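Local atomic coordinates of hypoxanthine-guanine phosphoribosyltransferase (Thermus thermophilus, PDB entry 3ACD), a protein that probably catalyses the magnesium-dependent transfer of a phosphoribosyl group to hypoxanthine or guanine, yielding IMP or GMP in purine salvage. Residues A[34-45]-A[59-70]. Sequence-based numbering, arbitrary orientation.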
# COMPACT_ATOMS: atom_id res chain seq x y z
N TYR A 34 12.91 4.66 -17.57
CA TYR A 34 12.78 6.01 -17.04
C TYR A 34 14.07 6.63 -16.53
O TYR A 34 14.04 7.55 -15.71
CB TYR A 34 11.72 6.04 -15.94
CG TYR A 34 10.32 5.89 -16.46
CD1 TYR A 34 9.47 7.00 -16.56
CD2 TYR A 34 9.84 4.66 -16.89
CE1 TYR A 34 8.19 6.88 -17.07
CE2 TYR A 34 8.55 4.52 -17.40
CZ TYR A 34 7.74 5.64 -17.49
OH TYR A 34 6.47 5.51 -17.99
N GLN A 35 15.21 6.14 -17.01
CA GLN A 35 16.48 6.69 -16.58
C GLN A 35 16.49 8.19 -16.88
O GLN A 35 16.05 8.62 -17.95
CB GLN A 35 17.64 6.00 -17.30
CG GLN A 35 17.56 6.07 -18.82
CD GLN A 35 18.66 5.27 -19.50
OE1 GLN A 35 19.84 5.53 -19.30
NE2 GLN A 35 18.26 4.29 -20.31
N GLY A 36 16.96 8.98 -15.92
CA GLY A 36 17.03 10.42 -16.11
C GLY A 36 15.69 11.13 -15.92
O GLY A 36 15.60 12.34 -16.08
N LYS A 37 14.66 10.37 -15.58
CA LYS A 37 13.33 10.93 -15.38
C LYS A 37 12.90 10.78 -13.92
O LYS A 37 13.55 10.10 -13.14
CB LYS A 37 12.32 10.21 -16.29
CG LYS A 37 12.80 10.03 -17.72
CD LYS A 37 12.97 11.36 -18.43
CE LYS A 37 11.63 11.90 -18.89
NZ LYS A 37 11.03 11.01 -19.93
N THR A 38 11.80 11.44 -13.56
CA THR A 38 11.26 11.37 -12.21
C THR A 38 9.78 11.05 -12.37
O THR A 38 8.93 11.94 -12.41
CB THR A 38 11.42 12.71 -11.46
OG1 THR A 38 10.60 13.71 -12.07
CG2 THR A 38 12.87 13.16 -11.50
N PRO A 39 9.45 9.76 -12.49
CA PRO A 39 8.06 9.36 -12.66
C PRO A 39 7.17 9.62 -11.46
O PRO A 39 7.64 9.79 -10.33
CB PRO A 39 8.17 7.88 -13.00
CG PRO A 39 9.34 7.45 -12.19
CD PRO A 39 10.33 8.58 -12.40
N HIS A 40 5.87 9.65 -11.73
CA HIS A 40 4.85 9.85 -10.72
C HIS A 40 3.96 8.62 -10.82
O HIS A 40 3.24 8.46 -11.80
CB HIS A 40 4.05 11.11 -11.03
CG HIS A 40 2.96 11.39 -10.05
ND1 HIS A 40 3.20 11.57 -8.70
CD2 HIS A 40 1.62 11.53 -10.21
CE1 HIS A 40 2.06 11.81 -8.08
NE2 HIS A 40 1.09 11.79 -8.97
N LEU A 41 4.02 7.76 -9.82
CA LEU A 41 3.22 6.54 -9.83
C LEU A 41 1.89 6.72 -9.09
O LEU A 41 1.86 7.13 -7.94
CB LEU A 41 4.00 5.38 -9.20
CG LEU A 41 5.17 4.80 -10.01
CD1 LEU A 41 6.24 5.85 -10.20
CD2 LEU A 41 5.73 3.59 -9.29
N ILE A 42 0.80 6.40 -9.78
CA ILE A 42 -0.52 6.52 -9.19
C ILE A 42 -1.10 5.14 -8.92
O ILE A 42 -1.41 4.38 -9.84
CB ILE A 42 -1.47 7.28 -10.13
CG1 ILE A 42 -0.90 8.68 -10.40
CG2 ILE A 42 -2.87 7.36 -9.51
CD1 ILE A 42 -1.75 9.52 -11.33
N CYS A 43 -1.25 4.82 -7.64
CA CYS A 43 -1.79 3.53 -7.21
C CYS A 43 -3.31 3.55 -7.20
O CYS A 43 -3.93 4.40 -6.55
CB CYS A 43 -1.27 3.19 -5.82
SG CYS A 43 -2.03 1.71 -5.10
N VAL A 44 -3.92 2.62 -7.93
CA VAL A 44 -5.37 2.52 -7.96
C VAL A 44 -5.82 1.65 -6.79
O VAL A 44 -5.66 0.43 -6.81
CB VAL A 44 -5.87 1.91 -9.29
CG1 VAL A 44 -7.39 1.78 -9.27
CG2 VAL A 44 -5.46 2.80 -10.46
N LEU A 45 -6.38 2.29 -5.77
CA LEU A 45 -6.86 1.59 -4.57
C LEU A 45 -8.19 0.90 -4.86
O LEU A 45 -8.92 1.32 -5.75
CB LEU A 45 -7.03 2.59 -3.43
CG LEU A 45 -5.76 3.23 -2.88
CD1 LEU A 45 -6.11 4.33 -1.88
CD2 LEU A 45 -4.91 2.15 -2.21
N ILE A 59 12.30 0.11 -7.86
CA ILE A 59 12.56 1.16 -8.83
C ILE A 59 13.51 2.20 -8.22
O ILE A 59 13.07 3.15 -7.57
CB ILE A 59 11.26 1.89 -9.25
CG1 ILE A 59 10.28 0.89 -9.87
CG2 ILE A 59 11.59 2.99 -10.26
CD1 ILE A 59 8.92 1.50 -10.17
N PRO A 60 14.82 2.01 -8.41
CA PRO A 60 15.80 2.95 -7.87
C PRO A 60 15.92 4.23 -8.69
O PRO A 60 16.91 4.44 -9.40
CB PRO A 60 17.09 2.12 -7.86
CG PRO A 60 16.93 1.26 -9.06
CD PRO A 60 15.48 0.82 -8.97
N LEU A 61 14.90 5.07 -8.58
CA LEU A 61 14.83 6.36 -9.26
C LEU A 61 14.10 7.33 -8.35
O LEU A 61 13.36 6.92 -7.46
CB LEU A 61 14.02 6.25 -10.56
CG LEU A 61 14.58 5.51 -11.78
CD1 LEU A 61 13.50 5.46 -12.86
CD2 LEU A 61 15.81 6.24 -12.29
N PRO A 62 14.31 8.65 -8.55
CA PRO A 62 13.59 9.60 -7.70
C PRO A 62 12.18 9.62 -8.27
O PRO A 62 11.99 9.74 -9.48
CB PRO A 62 14.34 10.91 -7.95
CG PRO A 62 14.74 10.77 -9.40
CD PRO A 62 15.23 9.34 -9.47
N LEU A 63 11.18 9.47 -7.41
CA LEU A 63 9.81 9.45 -7.89
C LEU A 63 8.82 9.88 -6.82
O LEU A 63 9.15 9.87 -5.63
CB LEU A 63 9.47 8.04 -8.39
CG LEU A 63 9.65 6.87 -7.41
CD1 LEU A 63 8.47 6.79 -6.45
CD2 LEU A 63 9.76 5.57 -8.20
N THR A 64 7.63 10.26 -7.26
CA THR A 64 6.57 10.68 -6.35
C THR A 64 5.41 9.71 -6.53
O THR A 64 5.38 8.93 -7.48
CB THR A 64 6.09 12.12 -6.64
OG1 THR A 64 5.67 12.23 -8.01
CG2 THR A 64 7.22 13.11 -6.39
N MET A 65 4.45 9.77 -5.61
CA MET A 65 3.31 8.86 -5.67
C MET A 65 2.01 9.54 -5.27
O MET A 65 2.01 10.59 -4.63
CB MET A 65 3.52 7.69 -4.70
CG MET A 65 4.86 6.97 -4.79
SD MET A 65 4.98 5.73 -3.45
CE MET A 65 6.74 5.29 -3.54
N ASP A 66 0.91 8.91 -5.65
CA ASP A 66 -0.41 9.38 -5.28
C ASP A 66 -1.32 8.15 -5.28
O ASP A 66 -0.95 7.10 -5.81
CB ASP A 66 -0.93 10.44 -6.25
CG ASP A 66 -1.88 11.42 -5.58
OD1 ASP A 66 -2.31 11.14 -4.44
OD2 ASP A 66 -2.19 12.47 -6.18
N PHE A 67 -2.49 8.29 -4.68
CA PHE A 67 -3.45 7.20 -4.59
C PHE A 67 -4.82 7.69 -5.02
O PHE A 67 -5.22 8.80 -4.68
CB PHE A 67 -3.50 6.68 -3.15
CG PHE A 67 -2.22 6.06 -2.68
CD1 PHE A 67 -2.03 4.69 -2.74
CD2 PHE A 67 -1.18 6.86 -2.21
CE1 PHE A 67 -0.82 4.11 -2.35
CE2 PHE A 67 0.03 6.30 -1.82
CZ PHE A 67 0.21 4.92 -1.89
N ILE A 68 -5.53 6.85 -5.76
CA ILE A 68 -6.87 7.20 -6.22
C ILE A 68 -7.79 5.99 -6.11
O ILE A 68 -7.34 4.85 -6.20
CB ILE A 68 -6.85 7.66 -7.69
CG1 ILE A 68 -6.30 6.55 -8.58
CG2 ILE A 68 -6.03 8.93 -7.83
CD1 ILE A 68 -6.29 6.88 -10.05
N ALA A 69 -9.08 6.24 -5.92
CA ALA A 69 -10.06 5.17 -5.83
C ALA A 69 -11.04 5.34 -6.98
O ALA A 69 -11.57 6.42 -7.19
CB ALA A 69 -10.78 5.23 -4.49
N ILE A 70 -11.27 4.26 -7.72
CA ILE A 70 -12.18 4.28 -8.86
C ILE A 70 -13.09 3.06 -8.83
O ILE A 70 -12.77 2.06 -8.18
CB ILE A 70 -11.38 4.30 -10.19
CG1 ILE A 70 -12.33 4.41 -11.38
CG2 ILE A 70 -10.53 3.04 -10.29
CD1 ILE A 70 -13.08 5.73 -11.44
O HOH W 1 -1.47 12.81 -8.64
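His40 and Thr64 lie side by side as a bridge pair of the parallel strands 40-45 and 64-70; with helix 49-56 between them these form a beta-alpha-beta unit of the phosphoribosyltransferase Rossmann-like sheet. With CG anti to the backbone N (chi1 179°), the imidazole swings across to Thr64, whose OG1 meets ND1 at 2.6 Å at the ring edge, either being able to donate; OG1 is also hydrogen-bonded to Arg96 NH2. At the other ring nitrogen, NE2, water 1 lies in the ring plane at 2.8 Å and donates to Asp66 OD2, which also accepts from the backbone N of Arg90 and Leu91. Replacing His40 by alanine is likely to leave water 1 without its ring partner and Thr64 OG1 held by Arg96 alone of the two. Further along the same face, Ile42 CG2 presses on Ile68 CD1 at a tight 3.5 Å, and Leu114 of helix 109-119 packs against Ile68. The opposite face carries Leu41, which touches Ile59 tip to tip, and Cys43, whose SG lies 4.8 Å from the Phe67 ring centroid, in an oblique sulfur-aromatic contact; Phe49 of the second subunit stacks edge-to-face with that ring. Backbone bonds alternate from Pro39 O onward, the last of them Leu45 N donating to Ile68 O at 2.8 Å.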